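Local structure of fusolin (4YN1) at residues Arg35-Tyr40 with Thr109-Val114; Pro119-Leu124 with Val232-Pro237; Ile211-Gln216 with Asn227-Val232. The protein forms the viral spindles, crystals grown in vivo that enhance virulence, and probably acts on chitin through a domain of the lytic polysaccharide monooxygenase family. One frame throughout, in Å; residues are numbered along the deposited sequence.

How the contacts relate
Contact 1 closes first along the chain. It brings helix 32-47 against the loop segment 109-114, and the 68 residues between its segments are largely helix and loop. Contact 2 opens only after contact 1 has closed. It pairs strand 120-123 in parallel with the end of strand 223-234. Contact 3 is a beta hairpin nested inside the loop that contact 2 closes. Contacts 2 and 3 share Val232 and strand 223-234, which pairs with 120-123 in one and 209-217 in the other. Thr120 N also lies 2.9 Å from Asp230 O, a probable hydrogen bond. Contact 1 touches neither of the others, and its nearest atoms lie about 5 Å from contact 3.

Contact 1: Arg35-Tyr40 with Thr109-Val114; sequences RAAYQY and TGMDIV
Ala37 on helix 32-47 and Gly110 in the 3-10 turn 109-111 bring their CA atoms to within 3.9 Å of each other. The two backbones meet without a classical hydrogen bond. Instead they exchange CA-H...O contacts. Gly110 CA approaches Ala37 O at 3.4 Å, with 150° at the hydrogen. In return Ala37 CA faces Gly110 O by a more bent path. Gly110 has no side chain, and this lets the turn lie directly on the helix. The methyl of Ala37 also rests against the carbonyl oxygen of Gly110.

Ile113, beyond the turn, packs on the helix with both branches. Its CG1 branch sits between its own backbone N and carbonyl carbon (chi1 66°). From there CD1 reaches the helix and touches Ala36 CB at 3.6 Å. The same methyl lies near the backbone N of Ala37. The other branch, CG2, goes to Tyr40 and lies over one face of the ring, 4.0 Å above its plane and offset toward the rim.

With chi1 179° the Tyr40 ring swings out to the turn, where CD2 nears Gly110 CA. Thr109 OG1 is at the edge of this ring, 3.4 Å from Tyr40 CE2. A water in the ring plane is 2.8 Å from Tyr40 OH and gives a weak bond to Thr109 OG1. Thr109 OG1 has its stronger bond with Asp107 OD1.

Met111 SD lies 4.3 Å from Ala37 CB. Its side chain also meets Met62 and Phe63 of helix 52-64, and Gln11 and Cys14 of helix 10-17. The turn is thus set among three helices, ahead of strand 120-123, with helix 32-47 bearing on it through Ala36, Ala37 and Tyr40.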
loop_
_atom_site.group_PDB
_atom_site.type_symbol
_atom_site.label_atom_id
_atom_site.label_comp_id
_atom_site.label_asym_id
_atom_site.label_seq_id
_atom_site.Cartn_x
_atom_site.Cartn_y
_atom_site.Cartn_z
ATOM N N ARG A 35 2.638 14.210 1.797
ATOM C CA ARG A 35 2.463 15.622 1.380
ATOM C C ARG A 35 2.538 15.752 -0.125
ATOM O O ARG A 35 1.709 16.429 -0.736
ATOM C CB ARG A 35 3.497 16.529 2.081
ATOM C CG ARG A 35 3.216 17.994 1.855
ATOM C CD ARG A 35 4.063 18.894 2.776
ATOM N NE ARG A 35 5.515 18.707 2.581
ATOM C CZ ARG A 35 6.367 18.116 3.421
ATOM N NH1 ARG A 35 5.943 17.608 4.574
ATOM N NH2 ARG A 35 7.658 18.044 3.122
ATOM N N ALA A 36 3.486 15.034 -0.742
ATOM C CA ALA A 36 3.597 15.007 -2.197
ATOM C C ALA A 36 2.356 14.411 -2.865
ATOM O O ALA A 36 1.885 14.942 -3.873
ATOM C CB ALA A 36 4.842 14.241 -2.608
ATOM N N ALA A 37 1.804 13.335 -2.309
ATOM C CA ALA A 37 0.567 12.740 -2.815
ATOM C C ALA A 37 -0.564 13.752 -2.815
ATOM O O ALA A 37 -1.252 13.904 -3.814
ATOM C CB ALA A 37 0.173 11.537 -1.991
ATOM N N TYR A 38 -0.764 14.420 -1.690
ATOM C CA TYR A 38 -1.824 15.420 -1.529
ATOM C C TYR A 38 -1.641 16.554 -2.546
ATOM O O TYR A 38 -2.551 16.908 -3.301
ATOM C CB TYR A 38 -1.747 15.984 -0.119
ATOM C CG TYR A 38 -2.820 17.000 0.168
ATOM C CD1 TYR A 38 -2.662 18.334 -0.195
ATOM C CD2 TYR A 38 -3.984 16.642 0.827
ATOM C CE1 TYR A 38 -3.664 19.273 0.055
ATOM C CE2 TYR A 38 -4.947 17.589 1.161
ATOM C CZ TYR A 38 -4.807 18.896 0.735
ATOM O OH TYR A 38 -5.817 19.790 1.023
ATOM N N GLN A 39 -0.425 17.093 -2.568
ATOM C CA GLN A 39 -0.096 18.210 -3.426
ATOM C C GLN A 39 -0.195 17.893 -4.892
ATOM O O GLN A 39 -0.607 18.750 -5.657
ATOM C CB GLN A 39 1.234 18.810 -3.028
ATOM C CG GLN A 39 1.087 19.522 -1.695
ATOM C CD GLN A 39 2.343 20.161 -1.194
ATOM O OE1 GLN A 39 3.450 19.817 -1.608
ATOM N NE2 GLN A 39 2.193 21.060 -0.227
ATOM N N TYR A 40 0.059 16.645 -5.266
ATOM C CA TYR A 40 -0.088 16.200 -6.646
ATOM C C TYR A 40 -1.544 16.347 -7.095
ATOM O O TYR A 40 -1.839 16.874 -8.179
ATOM C CB TYR A 40 0.364 14.727 -6.746
ATOM C CG TYR A 40 0.230 14.136 -8.118
ATOM C CD1 TYR A 40 1.255 14.263 -9.050
ATOM C CD2 TYR A 40 -0.954 13.536 -8.528
ATOM C CE1 TYR A 40 1.108 13.808 -10.347
ATOM C CE2 TYR A 40 -1.100 13.042 -9.822
ATOM C CZ TYR A 40 -0.071 13.208 -10.737
ATOM O OH TYR A 40 -0.193 12.773 -12.027
ATOM N N THR A 109 -4.896 9.339 -7.334
ATOM C CA THR A 109 -3.619 9.067 -8.028
ATOM C C THR A 109 -2.356 9.581 -7.360
ATOM O O THR A 109 -1.252 9.103 -7.681
ATOM C CB THR A 109 -3.659 9.523 -9.478
ATOM O OG1 THR A 109 -3.762 10.936 -9.496
ATOM C CG2 THR A 109 -4.770 8.867 -10.266
ATOM N N GLY A 110 -2.500 10.505 -6.428
ATOM C CA GLY A 110 -1.384 10.999 -5.665
ATOM C C GLY A 110 -0.740 9.854 -4.907
ATOM O O GLY A 110 0.467 9.849 -4.696
ATOM N N MET A 111 -1.543 8.840 -4.507
ATOM C CA MET A 111 -0.999 7.680 -3.773
ATOM C C MET A 111 -0.179 6.730 -4.644
ATOM O O MET A 111 0.444 5.809 -4.127
ATOM C CB MET A 111 -2.126 6.887 -3.103
ATOM C CG MET A 111 -2.761 7.641 -2.004
ATOM S SD MET A 111 -1.664 7.951 -0.580
ATOM C CE MET A 111 -2.696 9.048 0.336
ATOM N N ASP A 112 -0.167 6.934 -5.935
ATOM C CA ASP A 112 0.581 6.082 -6.828
ATOM C C ASP A 112 1.856 6.770 -7.334
ATOM O O ASP A 112 2.489 6.289 -8.280
ATOM C CB ASP A 112 -0.334 5.679 -7.983
ATOM C CG ASP A 112 -0.018 4.348 -8.613
ATOM O OD1 ASP A 112 0.012 3.319 -7.874
ATOM O OD2 ASP A 112 0.084 4.301 -9.843
ATOM N N ILE A 113 2.249 7.899 -6.728
ATOM C CA ILE A 113 3.486 8.523 -7.126
ATOM C C ILE A 113 4.667 7.579 -6.730
ATOM O O ILE A 113 4.624 6.821 -5.747
ATOM C CB ILE A 113 3.663 9.979 -6.582
ATOM C CG1 ILE A 113 3.789 10.002 -5.051
ATOM C CG2 ILE A 113 2.580 10.928 -7.123
ATOM C CD1 ILE A 113 4.099 11.292 -4.446
ATOM N N VAL A 114 5.739 7.681 -7.475
ATOM C CA VAL A 114 6.924 6.874 -7.231
ATOM C C VAL A 114 7.816 7.614 -6.226
ATOM O O VAL A 114 7.884 8.840 -6.241
ATOM C CB VAL A 114 7.617 6.684 -8.616
ATOM C CG1 VAL A 114 9.079 6.332 -8.482
ATOM C CG2 VAL A 114 6.862 5.695 -9.479
HETATM O O HOH W 1 -2.603 11.417 -12.611
#

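Contact 2: Pro119-Leu124 with Val232-Pro237; sequences PTVIPL and VFANRP. With EDO (1,2-ethanediol), chain C.
Phe233 has CG anti to its carbonyl carbon (chi1 -68°), and Ile122 CG2 stands anti to its backbone N. These torsions set the two side chains alongside each other, pointing the same way, with Ile122 CG2 3.7 Å from Phe233 CE1. Leu124 crosses Phe233 at about a right angle. Its CD2 branch comes to 3.5 Å from Phe233 CD1. The oxygen of Ile122 lies at the edge of the phenyl ring.

Val121, Val232 and Ala234 occupy the other face of the sheet. Val232 CG1 touches both Pro119 CG, at 3.6 Å, and Val121 CG2. Each of these side chains lies alongside Val232 and points the same way. Val121 CG1 meets Ala234 CB.

The backbones pair as parallel strands through four hydrogen bonds. Ile122 N gives Val232 O the shortest and straightest bond, 2.8 Å at 175°. Ala234 N reaches Ile122 O from above the carbonyl plane, 44° out of it. Val232 N to Thr120 O and Leu124 N to Ala234 O complete the set.

Phe233 O and Asn235 N, which do not bond to strand 120-123, are bound by an ethanediol. Its O1 donates to Phe233 O at 2.7 Å. Its O2 accepts from both Asn235 N and Asn235 ND2, while Asn235 OD1 bonds Tyr204. The molecule probably came from the crystallisation liquor.

Ile132 meets Leu124 and Phe233, and Ile134 meets Ile122, both from strand 131-140. Backbone bonds thus fix the register, while apolar contacts on both faces hold the side chains; the face with Ile122 and Phe233 packs, with Leu124, on strand 131-140.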
loop_
_atom_site.group_PDB
_atom_site.type_symbol
_atom_site.label_atom_id
_atom_site.label_comp_id
_atom_site.label_asym_id
_atom_site.label_seq_id
_atom_site.Cartn_x
_atom_site.Cartn_y
_atom_site.Cartn_z
ATOM N N PRO A 119 8.411 2.329 4.570
ATOM C CA PRO A 119 7.924 0.962 4.717
ATOM C C PRO A 119 7.820 0.515 6.173
ATOM O O PRO A 119 8.451 1.064 7.082
ATOM C CB PRO A 119 9.023 0.142 4.013
ATOM C CG PRO A 119 10.270 0.889 4.371
ATOM C CD PRO A 119 9.892 2.358 4.424
ATOM N N THR A 120 7.073 -0.542 6.367
ATOM C CA THR A 120 7.082 -1.305 7.614
ATOM C C THR A 120 8.379 -2.123 7.541
ATOM O O THR A 120 8.586 -2.836 6.551
ATOM C CB THR A 120 5.887 -2.222 7.715
ATOM O OG1 THR A 120 4.723 -1.406 7.983
ATOM C CG2 THR A 120 6.055 -3.295 8.806
ATOM N N VAL A 121 9.256 -1.997 8.537
ATOM C CA VAL A 121 10.527 -2.766 8.614
ATOM C C VAL A 121 10.300 -4.072 9.358
ATOM O O VAL A 121 10.018 -4.039 10.549
ATOM C CB VAL A 121 11.640 -1.915 9.268
ATOM C CG1 VAL A 121 12.957 -2.678 9.338
ATOM C CG2 VAL A 121 11.825 -0.610 8.527
ATOM N N ILE A 122 10.465 -5.229 8.657
ATOM C CA ILE A 122 10.246 -6.572 9.199
ATOM C C ILE A 122 11.594 -7.208 9.494
ATOM O O ILE A 122 12.333 -7.527 8.571
ATOM C CB ILE A 122 9.410 -7.405 8.222
ATOM C CG1 ILE A 122 8.054 -6.684 7.954
ATOM C CG2 ILE A 122 9.213 -8.821 8.795
ATOM C CD1 ILE A 122 7.298 -7.168 6.776
ATOM N N PRO A 123 11.945 -7.368 10.778
ATOM C CA PRO A 123 13.275 -7.885 11.115
ATOM C C PRO A 123 13.344 -9.374 10.877
ATOM O O PRO A 123 12.366 -10.033 11.082
ATOM C CB PRO A 123 13.409 -7.536 12.609
ATOM C CG PRO A 123 12.032 -7.600 13.112
ATOM C CD PRO A 123 11.185 -7.017 12.001
ATOM N N LEU A 124 14.466 -9.888 10.366
ATOM C CA LEU A 124 14.619 -11.316 10.132
ATOM C C LEU A 124 15.448 -11.921 11.262
ATOM O O LEU A 124 16.429 -11.333 11.669
ATOM C CB LEU A 124 15.376 -11.567 8.809
ATOM C CG LEU A 124 14.711 -11.045 7.539
ATOM C CD1 LEU A 124 15.520 -11.347 6.341
ATOM C CD2 LEU A 124 13.328 -11.608 7.354
ATOM N N VAL A 232 9.786 -3.748 3.900
ATOM C CA VAL A 232 11.188 -4.124 3.673
ATOM C C VAL A 232 11.615 -5.054 4.791
ATOM O O VAL A 232 11.173 -4.898 5.933
ATOM C CB VAL A 232 12.089 -2.834 3.603
ATOM C CG1 VAL A 232 12.192 -2.137 4.957
ATOM C CG2 VAL A 232 13.463 -3.163 3.052
ATOM N N PHE A 233 12.494 -5.992 4.484
ATOM C CA PHE A 233 13.052 -6.859 5.488
ATOM C C PHE A 233 14.360 -6.278 5.979
ATOM O O PHE A 233 15.141 -5.748 5.190
ATOM C CB PHE A 233 13.296 -8.274 4.943
ATOM C CG PHE A 233 12.039 -9.033 4.639
ATOM C CD1 PHE A 233 11.169 -9.403 5.655
ATOM C CD2 PHE A 233 11.714 -9.381 3.334
ATOM C CE1 PHE A 233 10.005 -10.112 5.371
ATOM C CE2 PHE A 233 10.539 -10.074 3.054
ATOM C CZ PHE A 233 9.698 -10.442 4.075
ATOM N N ALA A 234 14.603 -6.349 7.278
ATOM C CA ALA A 234 15.902 -5.968 7.820
ATOM C C ALA A 234 16.705 -7.259 8.044
ATOM O O ALA A 234 16.398 -8.063 8.930
ATOM C CB ALA A 234 15.758 -5.174 9.125
ATOM N N ASN A 235 17.747 -7.454 7.227
ATOM C CA ASN A 235 18.626 -8.619 7.340
ATOM C C ASN A 235 19.369 -8.520 8.648
ATOM O O ASN A 235 19.732 -7.418 9.061
ATOM C CB ASN A 235 19.586 -8.718 6.161
ATOM C CG ASN A 235 18.901 -9.236 4.913
ATOM O OD1 ASN A 235 18.822 -10.435 4.667
ATOM N ND2 ASN A 235 18.324 -8.365 4.137
ATOM N N ARG A 236 19.551 -9.636 9.319
ATOM C CA ARG A 236 20.233 -9.658 10.611
ATOM C C ARG A 236 21.723 -9.388 10.365
ATOM O O ARG A 236 22.302 -9.985 9.449
ATOM C CB ARG A 236 20.062 -11.025 11.257
ATOM C CG ARG A 236 20.436 -11.083 12.701
ATOM C CD ARG A 236 19.996 -12.407 13.276
ATOM N NE ARG A 236 20.163 -12.444 14.726
ATOM C CZ ARG A 236 19.862 -13.484 15.495
ATOM N NH1 ARG A 236 19.371 -14.598 14.960
ATOM N NH2 ARG A 236 20.050 -13.422 16.808
ATOM N N PRO A 237 22.346 -8.524 11.171
ATOM C CA PRO A 237 23.784 -8.245 10.986
ATOM C C PRO A 237 24.681 -9.348 11.515
ATOM O O PRO A 237 24.247 -10.262 12.222
ATOM C CB PRO A 237 23.993 -6.940 11.760
ATOM C CG PRO A 237 22.979 -7.003 12.859
ATOM C CD PRO A 237 21.775 -7.721 12.279
HETATM C C1 EDO C . 17.377 -4.421 3.389
HETATM O O1 EDO C . 16.781 -5.647 3.018
HETATM C C2 EDO C . 18.756 -4.697 4.047
HETATM O O2 EDO C . 18.602 -5.539 5.196
HETATM O O HOH W 2 17.042 -8.384 12.225
#

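Contact 3: Ile211-Gln216 with Asn227-Val232; sequences IYVRWQ and NCVDAV
Tyr212 and Cys228 meet as a sulfur-aromatic pair. The sulfur reaches the ring obliquely, 4.7 Å from its centroid and 69° off the normal. Cys228 SG lies 3.6 Å from Tyr212 CD1, and Asn227 O also approaches that carbon obliquely. The other flat group is the guanidinium of Arg214. Gln216 CB, two residues on in the same strand, lies over one of its faces, offset toward the rim. Gln216 OE1 accepts a bond of 2.8 Å from Arg214 NH2, tilted from the guanidinium plane.

With chi1 -169°, Tyr212 sends its ring off the sheet face and across toward the facing strand, where CD1 and CE1 meet Cys228 SG. The tyrosine hydroxyl is held by Leu92 O, and Cys228 forms a disulfide with Cys93. The loop around Leu92 and Cys93 is therefore tied to both strands, by one hydrogen bond and one covalent link.

Ile211 and Val229 form an antiparallel hydrogen-bonded pair, as do Val213 and Asn227. Tyr212 and Cys228, between them, form a non-hydrogen-bonded pair. Ile211 N binds Val229 O at 2.9 Å in the carbonyl plane, nearly straight at 174°. Val213 N reaches Asn227 O at 2.9 Å, also in the carbonyl plane. The return bonds, Val229 N to Ile211 O and Asn227 N to Val213 O, complete both pairs; the first is bent at the hydrogen. Tyr212 CA adds a CA-H...O contact to Asn227 O. On the sheet face away from Tyr212, Ile211 CB packs at 4.1 Å from Val229 CB.

These strands are the arms of the beta hairpin 209-217 and 223-234, and they meet here in the interior. Arg214 forms a salt bridge with Glu150, a residue of the glycan pocket, on strand 147-154. That strand pairs with 209-217, while Val4 of strand 2-6 packs on Val213 and Val229 from the second sheet.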
loop_
_atom_site.group_PDB
_atom_site.type_symbol
_atom_site.label_atom_id
_atom_site.label_comp_id
_atom_site.label_asym_id
_atom_site.label_seq_id
_atom_site.Cartn_x
_atom_site.Cartn_y
_atom_site.Cartn_z
ATOM N N ILE A 211 3.385 -5.074 -1.019
ATOM C CA ILE A 211 2.383 -6.116 -0.820
ATOM C C ILE A 211 1.082 -5.454 -1.304
ATOM O O ILE A 211 0.759 -4.328 -0.889
ATOM C CB ILE A 211 2.258 -6.620 0.619
ATOM C CG1 ILE A 211 3.601 -7.190 1.146
ATOM C CG2 ILE A 211 1.096 -7.612 0.746
ATOM C CD1 ILE A 211 3.648 -7.440 2.680
ATOM N N TYR A 212 0.386 -6.095 -2.230
ATOM C CA TYR A 212 -0.826 -5.522 -2.807
ATOM C C TYR A 212 -1.970 -6.424 -2.420
ATOM O O TYR A 212 -1.938 -7.619 -2.736
ATOM C CB TYR A 212 -0.708 -5.438 -4.313
ATOM C CG TYR A 212 -1.781 -4.621 -4.980
ATOM C CD1 TYR A 212 -1.940 -3.271 -4.682
ATOM C CD2 TYR A 212 -2.506 -5.134 -6.043
ATOM C CE1 TYR A 212 -2.849 -2.482 -5.357
ATOM C CE2 TYR A 212 -3.417 -4.339 -6.746
ATOM C CZ TYR A 212 -3.624 -3.031 -6.367
ATOM O OH TYR A 212 -4.493 -2.248 -7.085
ATOM N N VAL A 213 -2.891 -5.886 -1.626
ATOM C CA VAL A 213 -4.009 -6.619 -1.053
ATOM C C VAL A 213 -5.291 -6.285 -1.783
ATOM O O VAL A 213 -5.668 -5.113 -1.890
ATOM C CB VAL A 213 -4.130 -6.331 0.445
ATOM C CG1 VAL A 213 -5.334 -7.076 1.039
ATOM C CG2 VAL A 213 -2.837 -6.699 1.188
ATOM N N ARG A 214 -6.015 -7.334 -2.177
ATOM C CA ARG A 214 -7.279 -7.205 -2.862
ATOM C C ARG A 214 -8.345 -7.917 -2.021
ATOM O O ARG A 214 -8.200 -9.104 -1.731
ATOM C CB ARG A 214 -7.186 -7.839 -4.246
ATOM C CG ARG A 214 -8.518 -7.858 -5.010
ATOM C CD ARG A 214 -8.356 -8.589 -6.329
ATOM N NE ARG A 214 -9.598 -8.533 -7.086
ATOM C CZ ARG A 214 -10.123 -9.502 -7.830
ATOM N NH1 ARG A 214 -9.462 -10.628 -8.032
ATOM N NH2 ARG A 214 -11.283 -9.322 -8.430
ATOM N N TRP A 215 -9.396 -7.189 -1.629
ATOM C CA TRP A 215 -10.538 -7.770 -0.913
ATOM C C TRP A 215 -11.688 -7.674 -1.897
ATOM O O TRP A 215 -12.161 -6.579 -2.151
ATOM C CB TRP A 215 -10.883 -6.957 0.348
ATOM C CG TRP A 215 -12.000 -7.547 1.150
ATOM C CD1 TRP A 215 -12.314 -8.868 1.269
ATOM C CD2 TRP A 215 -12.801 -6.857 2.121
ATOM N NE1 TRP A 215 -13.309 -9.033 2.205
ATOM C CE2 TRP A 215 -13.639 -7.813 2.728
ATOM C CE3 TRP A 215 -12.980 -5.506 2.449
ATOM C CZ2 TRP A 215 -14.549 -7.479 3.748
ATOM C CZ3 TRP A 215 -13.837 -5.193 3.501
ATOM C CH2 TRP A 215 -14.657 -6.163 4.082
ATOM N N GLN A 216 -12.140 -8.814 -2.451
ATOM C CA GLN A 216 -13.154 -8.814 -3.493
ATOM C C GLN A 216 -14.490 -9.348 -2.987
ATOM O O GLN A 216 -14.533 -10.457 -2.473
ATOM C CB GLN A 216 -12.633 -9.693 -4.641
ATOM C CG GLN A 216 -13.566 -9.843 -5.853
ATOM C CD GLN A 216 -13.958 -8.522 -6.480
ATOM O OE1 GLN A 216 -13.129 -7.739 -6.948
ATOM N NE2 GLN A 216 -15.225 -8.230 -6.557
ATOM N N ASN A 227 -5.268 -2.218 -1.877
ATOM C CA ASN A 227 -4.337 -1.399 -1.110
ATOM C C ASN A 227 -2.915 -1.794 -1.331
ATOM O O ASN A 227 -2.580 -2.987 -1.269
ATOM C CB ASN A 227 -4.582 -1.566 0.373
ATOM C CG ASN A 227 -5.814 -0.931 1.000
ATOM O OD1 ASN A 227 -5.925 -0.916 2.243
ATOM N ND2 ASN A 227 -6.662 -0.247 0.260
ATOM N N CYS A 228 -2.061 -0.779 -1.499
ATOM C CA CYS A 228 -0.604 -0.948 -1.519
ATOM C C CYS A 228 -0.090 -0.874 -0.115
ATOM O O CYS A 228 -0.519 -0.002 0.627
ATOM C CB CYS A 228 0.052 0.121 -2.380
ATOM S SG CYS A 228 -0.242 -0.151 -4.118
ATOM N N VAL A 229 0.826 -1.777 0.239
ATOM C CA VAL A 229 1.453 -1.862 1.543
ATOM C C VAL A 229 2.964 -1.858 1.331
ATOM O O VAL A 229 3.487 -2.775 0.698
ATOM C CB VAL A 229 1.007 -3.134 2.271
ATOM C CG1 VAL A 229 1.796 -3.329 3.553
ATOM C CG2 VAL A 229 -0.496 -3.148 2.554
ATOM N N ASP A 230 3.658 -0.814 1.824
ATOM C CA ASP A 230 5.108 -0.695 1.703
ATOM C C ASP A 230 5.785 -1.491 2.810
ATOM O O ASP A 230 5.493 -1.303 4.000
ATOM C CB ASP A 230 5.536 0.783 1.717
ATOM C CG ASP A 230 4.902 1.555 0.545
ATOM O OD1 ASP A 230 5.172 1.195 -0.619
ATOM O OD2 ASP A 230 4.094 2.489 0.799
ATOM N N ALA A 231 6.775 -2.301 2.420
ATOM C CA ALA A 231 7.525 -3.117 3.385
ATOM C C ALA A 231 8.968 -3.364 2.951
ATOM O O ALA A 231 9.318 -3.210 1.784
ATOM C CB ALA A 231 6.795 -4.443 3.587
ATOM N N VAL A 232 9.786 -3.748 3.900
ATOM C CA VAL A 232 11.188 -4.124 3.673
ATOM C C VAL A 232 11.615 -5.054 4.791
ATOM O O VAL A 232 11.173 -4.898 5.933
ATOM C CB VAL A 232 12.089 -2.834 3.603
ATOM C CG1 VAL A 232 12.192 -2.137 4.957
ATOM C CG2 VAL A 232 13.463 -3.163 3.052
#